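Local coordinates for protein mycobacterial cidal antitoxin MbcA (Mycobacterium tuberculosis, PDB 6FKG) that neutralises its cognate toxin MbcT, an NAD+ phosphorylase, by blocking access to the toxin's active site, as the antitoxin of a type II toxin-antitoxin system, at residues V26-W40 / P47-A59. Numbering follows the deposited sequence.
Sequences VGDIVDASPRSVARW and PQRLNKQRLIELA
Arg49 O and the Ser33–Ser36 helix start are joined through one water with three protein partners. The water donates to Arg49 O at 2.7 Å and accepts from Ser33 N at 3.0 Å; its third bond, to Ser36 OG, spans 2.8 Å. Ser36 OG is also hydrogen-bonded to Ser33 OG, tying the water site to the N-cap residue of helix 34-41. A direct backbone link follows: Asn51 N donates to Val30 O (3.2 Å, N-H...O 153°), connecting Val30, just before the positive-phi residue Asp31, to Asn51, the N-cap of helix 52-65, where Asn51 OD1 accepts from Arg54 N. The Asp31 OD1–Arg49 NH2 salt bridge measures 2.5 Å, but Arg49 is poorly ordered, making that length doubtful.

Apart from these polar links, Trp40 offers one indole face to two leucines. Leu55 CD1 lies 3.6 Å from the six-membered ring's centroid, 18° off its normal, whereas Leu50 CD2 covers the five-membered ring; both are CH-pi contacts. With Trp40 CG anti to the backbone N (chi1 -169°), the indole is carried toward Leu50 and Leu55, meeting Leu55 from the opposite direction and crossing Leu50 at about a right angle. Leu50 sends its other methyl, CD1, to Ala32 CB, and Leu55 sends CD2 to Val26 CG1 (3.6 Å) and Val30 CG1, so each leucine bridges two parts of 26-40.

The 26-40 segment resembles a helix-turn-helix, consistent with an Xre-type antitoxin. Arg35 NH2 forms a salt bridge with Asp119 of an MbcT chain, to which Gln48 NE2 also hydrogen-bonds. Helix 7-19 covers Trp40, Val26 and Leu58 through Val12 and Ile16, while helix 90-95 packs on Ile29 and Leu58 through Val94.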
ATOM      1  N   VAL C  26       8.804 -29.978   6.836  1.00 35.75           N
ATOM      2  CA  VAL C  26       7.684 -29.614   5.975  1.00 34.45           C
ATOM      3  C   VAL C  26       6.750 -28.664   6.703  1.00 35.04           C
ATOM      4  O   VAL C  26       6.338 -27.657   6.145  1.00 37.56           O
ATOM      5  CB  VAL C  26       6.891 -30.833   5.497  1.00 34.86           C
ATOM      6  CG1 VAL C  26       5.745 -30.378   4.594  1.00 39.45           C
ATOM      7  CG2 VAL C  26       7.810 -31.790   4.731  1.00 34.53           C
ATOM      8  N   GLY C  27       6.411 -28.998   7.944  1.00 36.77           N
ATOM      9  CA  GLY C  27       5.574 -28.140   8.760  1.00 37.87           C
ATOM     10  C   GLY C  27       6.059 -26.702   8.825  1.00 48.74           C
ATOM     11  O   GLY C  27       5.271 -25.767   8.724  1.00 37.32           O
ATOM     12  N   ASP C  28       7.366 -26.520   8.984  1.00 40.49           N
ATOM     13  CA  ASP C  28       7.934 -25.179   9.022  1.00 43.81           C
ATOM     14  C   ASP C  28       7.797 -24.450   7.695  1.00 43.05           C
ATOM     15  O   ASP C  28       7.663 -23.234   7.675  1.00 41.89           O
ATOM     16  CB  ASP C  28       9.407 -25.236   9.440  1.00 48.23           C
ATOM     17  CG  ASP C  28       9.577 -25.609  10.909  1.00 57.24           C
ATOM     18  OD1 ASP C  28       8.625 -25.385  11.693  1.00 52.44           O
ATOM     19  OD2 ASP C  28      10.655 -26.124  11.281  1.00 68.91           O
ATOM     20  N   ILE C  29       7.816 -25.189   6.585  1.00 35.65           N
ATOM     21  CA  ILE C  29       7.708 -24.567   5.268  1.00 33.19           C
ATOM     22  C   ILE C  29       6.247 -24.213   4.942  1.00 40.86           C
ATOM     23  O   ILE C  29       5.977 -23.200   4.296  1.00 35.65           O
ATOM     24  CB  ILE C  29       8.290 -25.486   4.161  1.00 33.07           C
ATOM     25  CG1 ILE C  29       9.806 -25.636   4.331  1.00 36.90           C
ATOM     26  CG2 ILE C  29       7.941 -24.965   2.755  1.00 33.04           C
ATOM     27  CD1 ILE C  29      10.394 -26.820   3.562  1.00 36.89           C
ATOM     28  N   VAL C  30       5.303 -25.030   5.405  1.00 35.95           N
ATOM     29  CA  VAL C  30       3.906 -24.856   4.994  1.00 38.60           C
ATOM     30  C   VAL C  30       3.028 -24.336   6.116  1.00 40.99           C
ATOM     31  O   VAL C  30       1.800 -24.339   5.999  1.00 43.86           O
ATOM     32  CB  VAL C  30       3.296 -26.177   4.459  1.00 34.13           C
ATOM     33  CG1 VAL C  30       4.186 -26.741   3.360  1.00 32.60           C
ATOM     34  CG2 VAL C  30       3.114 -27.200   5.583  1.00 38.79           C
ATOM     35  N   ASP C  31       3.663 -23.894   7.199  1.00 36.37           N
ATOM     36  CA  ASP C  31       2.943 -23.313   8.336  1.00 42.86           C
ATOM     37  C   ASP C  31       1.910 -24.275   8.925  1.00 49.71           C
ATOM     38  O   ASP C  31       0.739 -23.924   9.097  1.00 44.08           O
ATOM     39  CB  ASP C  31       2.271 -22.003   7.908  1.00 51.27           C
ATOM     40  CG  ASP C  31       1.761 -21.193   9.083  1.00 59.85           C
ATOM     41  OD1 ASP C  31       2.222 -21.438  10.215  1.00 59.27           O
ATOM     42  OD2 ASP C  31       0.895 -20.319   8.869  1.00 60.96           O
ATOM     43  N   ALA C  32       2.347 -25.491   9.249  1.00 41.36           N
ATOM     44  CA  ALA C  32       1.460 -26.478   9.866  1.00 38.86           C
ATOM     45  C   ALA C  32       2.211 -27.243  10.935  1.00 36.98           C
ATOM     46  O   ALA C  32       3.429 -27.254  10.937  1.00 37.31           O
ATOM     47  CB  ALA C  32       0.910 -27.443   8.822  1.00 40.77           C
ATOM     48  N   SER C  33       1.484 -27.890  11.837  1.00 38.87           N
ATOM     49  CA  SER C  33       2.123 -28.806  12.778  1.00 34.87           C
ATOM     50  C   SER C  33       2.601 -30.020  12.005  1.00 36.35           C
ATOM     51  O   SER C  33       2.065 -30.321  10.926  1.00 40.68           O
ATOM     52  CB  SER C  33       1.150 -29.230  13.878  1.00 39.42           C
ATOM     53  OG  SER C  33       0.100 -30.005  13.316  1.00 40.92           O
ATOM     54  N   PRO C  34       3.606 -30.723  12.538  1.00 38.20           N
ATOM     55  CA  PRO C  34       4.059 -31.976  11.922  1.00 40.71           C
ATOM     56  C   PRO C  34       2.937 -33.016  11.815  1.00 46.03           C
ATOM     57  O   PRO C  34       2.855 -33.717  10.800  1.00 45.90           O
ATOM     58  CB  PRO C  34       5.167 -32.450  12.870  1.00 44.98           C
ATOM     59  CG  PRO C  34       5.687 -31.191  13.477  1.00 47.18           C
ATOM     60  CD  PRO C  34       4.482 -30.309  13.653  1.00 42.69           C
ATOM     61  N   ARG C  35       2.078 -33.108  12.831  1.00 48.33           N
ATOM     62  CA  ARG C  35       0.969 -34.054  12.778  1.00 42.24           C
ATOM     63  C   ARG C  35       0.003 -33.714  11.641  1.00 44.54           C
ATOM     64  O   ARG C  35      -0.502 -34.605  10.958  1.00 42.71           O
ATOM     65  CB  ARG C  35       0.199 -34.098  14.097  1.00 46.16           C
ATOM     66  CG  ARG C  35      -0.965 -35.085  14.046  1.00 50.02           C
ATOM     67  CD  ARG C  35      -1.565 -35.387  15.410  1.00 58.58           C
ATOM     68  NE  ARG C  35      -2.199 -34.217  16.005  1.00 63.50           N
ATOM     69  CZ  ARG C  35      -3.488 -33.915  15.877  1.00 76.79           C
ATOM     70  NH1 ARG C  35      -4.297 -34.700  15.171  1.00 79.57           N
ATOM     71  NH2 ARG C  35      -3.970 -32.825  16.459  1.00 75.80           N
ATOM     72  N   SER C  36      -0.253 -32.424  11.442  1.00 40.94           N
ATOM     73  CA  SER C  36      -1.141 -31.998  10.362  1.00 41.26           C
ATOM     74  C   SER C  36      -0.578 -32.368   8.985  1.00 40.61           C
ATOM     75  O   SER C  36      -1.327 -32.759   8.079  1.00 39.02           O
ATOM     76  CB  SER C  36      -1.405 -30.493  10.456  1.00 37.53           C
ATOM     77  OG  SER C  36      -2.209 -30.207  11.597  1.00 40.86           O
ATOM     78  N   VAL C  37       0.738 -32.258   8.823  1.00 40.77           N
ATOM     79  CA  VAL C  37       1.364 -32.635   7.552  1.00 36.49           C
ATOM     80  C   VAL C  37       1.282 -34.146   7.346  1.00 39.84           C
ATOM     81  O   VAL C  37       0.969 -34.617   6.249  1.00 40.92           O
ATOM     82  CB  VAL C  37       2.838 -32.177   7.482  1.00 35.38           C
ATOM     83  CG1 VAL C  37       3.526 -32.753   6.243  1.00 38.34           C
ATOM     84  CG2 VAL C  37       2.918 -30.661   7.483  1.00 33.79           C
ATOM     85  N   ALA C  38       1.560 -34.900   8.407  1.00 41.57           N
ATOM     86  CA  ALA C  38       1.519 -36.355   8.334  1.00 43.67           C
ATOM     87  C   ALA C  38       0.123 -36.839   7.958  1.00 43.70           C
ATOM     88  O   ALA C  38      -0.019 -37.721   7.111  1.00 46.68           O
ATOM     89  CB  ALA C  38       1.961 -36.987   9.664  1.00 42.01           C
ATOM     90  N   ARG C  39      -0.895 -36.253   8.583  1.00 40.48           N
ATOM     91  CA  ARG C  39      -2.287 -36.614   8.315  1.00 40.44           C
ATOM     92  C   ARG C  39      -2.722 -36.214   6.902  1.00 45.50           C
ATOM     93  O   ARG C  39      -3.372 -37.001   6.209  1.00 43.27           O
ATOM     94  CB  ARG C  39      -3.223 -35.975   9.343  1.00 38.55           C
ATOM     95  CG  ARG C  39      -3.174 -36.658  10.709  1.00 46.92           C
ATOM     96  CD  ARG C  39      -4.196 -36.067  11.695  1.00 50.52           C
ATOM     97  NE  ARG C  39      -5.566 -36.094  11.185  1.00 44.34           N
ATOM     98  CZ  ARG C  39      -6.376 -37.150  11.240  1.00 46.07           C
ATOM     99  NH1 ARG C  39      -5.962 -38.293  11.777  1.00 52.38           N
ATOM    100  NH2 ARG C  39      -7.602 -37.069  10.743  1.00 47.53           N
ATOM    101  N   TRP C  40      -2.376 -34.995   6.493  1.00 39.17           N
ATOM    102  CA  TRP C  40      -2.718 -34.512   5.162  1.00 38.34           C
ATOM    103  C   TRP C  40      -2.132 -35.431   4.096  1.00 42.67           C
ATOM    104  O   TRP C  40      -2.834 -35.850   3.177  1.00 42.41           O
ATOM    105  CB  TRP C  40      -2.223 -33.076   4.953  1.00 35.42           C
ATOM    106  CG  TRP C  40      -2.772 -32.434   3.712  1.00 41.36           C
ATOM    107  CD1 TRP C  40      -3.874 -31.630   3.620  1.00 43.47           C
ATOM    108  CD2 TRP C  40      -2.254 -32.559   2.383  1.00 41.45           C
ATOM    109  NE1 TRP C  40      -4.062 -31.237   2.314  1.00 48.60           N
ATOM    110  CE2 TRP C  40      -3.083 -31.798   1.536  1.00 45.51           C
ATOM    111  CE3 TRP C  40      -1.164 -33.238   1.829  1.00 45.81           C
ATOM    112  CZ2 TRP C  40      -2.857 -31.696   0.160  1.00 46.99           C
ATOM    113  CZ3 TRP C  40      -0.938 -33.131   0.465  1.00 52.68           C
ATOM    114  CH2 TRP C  40      -1.783 -32.370  -0.352  1.00 43.61           C
ATOM    115  N   PRO C  47      -8.505 -30.483  10.175  1.00 37.44           N
ATOM    116  CA  PRO C  47      -9.227 -29.230  10.447  1.00 33.81           C
ATOM    117  C   PRO C  47      -8.295 -28.095  10.863  1.00 32.11           C
ATOM    118  O   PRO C  47      -8.704 -26.933  10.847  1.00 36.33           O
ATOM    119  CB  PRO C  47     -10.162 -29.614  11.594  1.00 37.60           C
ATOM    120  CG  PRO C  47      -9.387 -30.691  12.320  1.00 35.98           C
ATOM    121  CD  PRO C  47      -8.712 -31.479  11.234  1.00 40.81           C
ATOM    122  N   GLN C  48      -7.057 -28.427  11.228  1.00 36.27           N
ATOM    123  CA  GLN C  48      -6.100 -27.424  11.697  1.00 39.03           C
ATOM    124  C   GLN C  48      -5.527 -26.618  10.542  1.00 37.87           C
ATOM    125  O   GLN C  48      -5.695 -26.991   9.374  1.00 35.85           O
ATOM    126  CB  GLN C  48      -4.955 -28.085  12.480  1.00 37.80           C
ATOM    127  CG  GLN C  48      -5.397 -28.812  13.746  1.00 36.70           C
ATOM    128  CD  GLN C  48      -5.812 -30.251  13.485  1.00 43.28           C
ATOM    129  OE1 GLN C  48      -5.837 -30.703  12.339  1.00 37.68           O
ATOM    130  NE2 GLN C  48      -6.139 -30.978  14.552  1.00 43.80           N
ATOM    131  N   ARG C  49      -4.849 -25.522  10.884  1.00 51.11           N
ATOM    132  CA  ARG C  49      -4.172 -24.665   9.909  1.00 53.89           C
ATOM    133  C   ARG C  49      -3.146 -25.416   9.069  1.00 46.33           C
ATOM    134  O   ARG C  49      -2.256 -26.086   9.599  1.00 46.50           O
ATOM    135  CB  ARG C  49      -3.479 -23.495  10.617  1.00 63.85           C
ATOM    136  CG  ARG C  49      -2.667 -23.907  11.842  1.00 81.71           C
ATOM    137  CD  ARG C  49      -1.886 -22.742  12.438  1.00 90.38           C
ATOM    138  NE  ARG C  49      -0.510 -22.680  11.943  1.00 93.72           N
ATOM    139  CZ  ARG C  49       0.503 -23.403  12.422  1.00 94.45           C
ATOM    140  NH1 ARG C  49       0.309 -24.254  13.421  1.00 94.39           N
ATOM    141  NH2 ARG C  49       1.717 -23.269  11.906  1.00 93.20           N
ATOM    142  N   LEU C  50      -3.266 -25.292   7.752  1.00 41.58           N
ATOM    143  CA  LEU C  50      -2.288 -25.882   6.841  1.00 41.69           C
ATOM    144  C   LEU C  50      -2.359 -25.194   5.488  1.00 45.20           C
ATOM    145  O   LEU C  50      -3.427 -25.118   4.881  1.00 41.53           O
ATOM    146  CB  LEU C  50      -2.520 -27.381   6.677  1.00 40.82           C
ATOM    147  CG  LEU C  50      -1.526 -28.067   5.736  1.00 48.15           C
ATOM    148  CD1 LEU C  50      -1.046 -29.387   6.318  1.00 49.73           C
ATOM    149  CD2 LEU C  50      -2.149 -28.286   4.362  1.00 55.75           C
ATOM    150  N   ASN C  51      -1.222 -24.699   5.017  1.00 41.94           N
ATOM    151  CA  ASN C  51      -1.209 -23.986   3.748  1.00 39.70           C
ATOM    152  C   ASN C  51      -1.010 -24.971   2.601  1.00 37.56           C
ATOM    153  O   ASN C  51       0.113 -25.347   2.277  1.00 35.58           O
ATOM    154  CB  ASN C  51      -0.122 -22.903   3.740  1.00 35.33           C
ATOM    155  CG  ASN C  51      -0.284 -21.934   2.578  1.00 41.79           C
ATOM    156  OD1 ASN C  51      -0.753 -22.316   1.510  1.00 39.07           O
ATOM    157  ND2 ASN C  51       0.083 -20.680   2.789  1.00 38.95           N
ATOM    158  N   LYS C  52      -2.116 -25.387   1.994  1.00 37.35           N
ATOM    159  CA  LYS C  52      -2.067 -26.357   0.905  1.00 42.66           C
ATOM    160  C   LYS C  52      -1.294 -25.834  -0.310  1.00 36.65           C
ATOM    161  O   LYS C  52      -0.589 -26.587  -0.976  1.00 38.83           O
ATOM    162  CB  LYS C  52      -3.484 -26.745   0.489  1.00 46.07           C
ATOM    163  CG  LYS C  52      -3.553 -27.581  -0.778  1.00 42.51           C
ATOM    164  CD  LYS C  52      -4.997 -27.950  -1.094  1.00 51.46           C
ATOM    165  CE  LYS C  52      -5.140 -28.467  -2.517  1.00 50.32           C
ATOM    166  NZ  LYS C  52      -6.559 -28.755  -2.817  1.00 55.34           N
ATOM    167  N   GLN C  53      -1.446 -24.552  -0.605  1.00 32.45           N
ATOM    168  CA  GLN C  53      -0.708 -23.945  -1.704  1.00 36.38           C
ATOM    169  C   GLN C  53       0.801 -24.129  -1.511  1.00 39.52           C
ATOM    170  O   GLN C  53       1.518 -24.461  -2.455  1.00 33.91           O
ATOM    171  CB  GLN C  53      -1.049 -22.456  -1.824  1.00 36.36           C
ATOM    172  CG  GLN C  53      -0.355 -21.763  -2.996  1.00 48.77           C
ATOM    173  CD  GLN C  53      -0.377 -20.236  -2.894  1.00 71.63           C
ATOM    174  OE1 GLN C  53      -1.363 -19.643  -2.451  1.00 72.27           O
ATOM    175  NE2 GLN C  53       0.721 -19.597  -3.301  1.00 76.74           N
ATOM    176  N   ARG C  54       1.279 -23.940  -0.284  1.00 35.58           N
ATOM    177  CA  ARG C  54       2.709 -24.099  -0.016  1.00 31.40           C
ATOM    178  C   ARG C  54       3.157 -25.559  -0.125  1.00 33.48           C
ATOM    179  O   ARG C  54       4.266 -25.824  -0.580  1.00 33.59           O
ATOM    180  CB  ARG C  54       3.070 -23.558   1.369  1.00 33.00           C
ATOM    181  CG  ARG C  54       3.005 -22.051   1.484  1.00 35.64           C
ATOM    182  CD  ARG C  54       4.147 -21.365   0.738  1.00 38.06           C
ATOM    183  NE  ARG C  54       4.036 -19.927   0.943  1.00 40.88           N
ATOM    184  CZ  ARG C  54       3.353 -19.107   0.151  1.00 45.13           C
ATOM    185  NH1 ARG C  54       2.746 -19.573  -0.940  1.00 38.28           N
ATOM    186  NH2 ARG C  54       3.285 -17.816   0.448  1.00 40.33           N
ATOM    187  N   LEU C  55       2.313 -26.498   0.297  1.00 34.21           N
ATOM    188  CA  LEU C  55       2.634 -27.919   0.155  1.00 35.82           C
ATOM    189  C   LEU C  55       2.828 -28.283  -1.314  1.00 34.25           C
ATOM    190  O   LEU C  55       3.755 -29.015  -1.681  1.00 33.29           O
ATOM    191  CB  LEU C  55       1.535 -28.800   0.757  1.00 32.06           C
ATOM    192  CG  LEU C  55       1.646 -29.357   2.172  1.00 41.81           C
ATOM    193  CD1 LEU C  55       0.433 -30.216   2.440  1.00 42.28           C
ATOM    194  CD2 LEU C  55       2.925 -30.158   2.359  1.00 43.62           C
ATOM    195  N   ILE C  56       1.953 -27.762  -2.168  1.00 30.69           N
ATOM    196  CA  ILE C  56       2.058 -28.056  -3.586  1.00 30.49           C
ATOM    197  C   ILE C  56       3.309 -27.418  -4.168  1.00 31.56           C
ATOM    198  O   ILE C  56       4.027 -28.039  -4.963  1.00 29.84           O
ATOM    199  CB  ILE C  56       0.816 -27.575  -4.345  1.00 30.49           C
ATOM    200  CG1 ILE C  56      -0.392 -28.382  -3.878  1.00 33.42           C
ATOM    201  CG2 ILE C  56       1.028 -27.702  -5.846  1.00 36.10           C
ATOM    202  CD1 ILE C  56      -1.727 -27.756  -4.245  1.00 46.85           C
ATOM    203  N   GLU C  57       3.594 -26.187  -3.756  1.00 31.04           N
ATOM    204  CA  GLU C  57       4.783 -25.506  -4.249  1.00 28.75           C
ATOM    205  C   GLU C  57       6.054 -26.251  -3.819  1.00 31.81           C
ATOM    206  O   GLU C  57       7.006 -26.386  -4.587  1.00 28.18           O
ATOM    207  CB  GLU C  57       4.793 -24.063  -3.764  1.00 28.38           C
ATOM    208  CG  GLU C  57       3.684 -23.242  -4.444  1.00 31.58           C
ATOM    209  CD  GLU C  57       3.376 -21.942  -3.734  1.00 37.52           C
ATOM    210  OE1 GLU C  57       3.985 -21.668  -2.683  1.00 33.40           O
ATOM    211  OE2 GLU C  57       2.518 -21.182  -4.228  1.00 37.69           O
ATOM    212  N   LEU C  58       6.048 -26.754  -2.599  1.00 27.99           N
ATOM    213  CA  LEU C  58       7.179 -27.550  -2.110  1.00 31.39           C
ATOM    214  C   LEU C  58       7.349 -28.839  -2.922  1.00 31.50           C
ATOM    215  O   LEU C  58       8.474 -29.239  -3.242  1.00 28.06           O
ATOM    216  CB  LEU C  58       6.985 -27.874  -0.636  1.00 30.75           C
ATOM    217  CG  LEU C  58       8.059 -28.748   0.008  1.00 30.33           C
ATOM    218  CD1 LEU C  58       9.460 -28.114  -0.128  1.00 27.89           C
ATOM    219  CD2 LEU C  58       7.701 -29.001   1.484  1.00 32.33           C
ATOM    220  N   ALA C  59       6.234 -29.490  -3.257  1.00 32.37           N
ATOM    221  CA  ALA C  59       6.276 -30.671  -4.122  1.00 29.61           C
ATOM    222  C   ALA C  59       6.847 -30.332  -5.506  1.00 30.87           C
ATOM    223  O   ALA C  59       7.678 -31.084  -6.032  1.00 30.79           O
ATOM    224  CB  ALA C  59       4.869 -31.303  -4.248  1.00 31.33           C
TER
HETATM  225  O   HOH W   1      -1.492 -27.521  11.817  1.00 40.11           O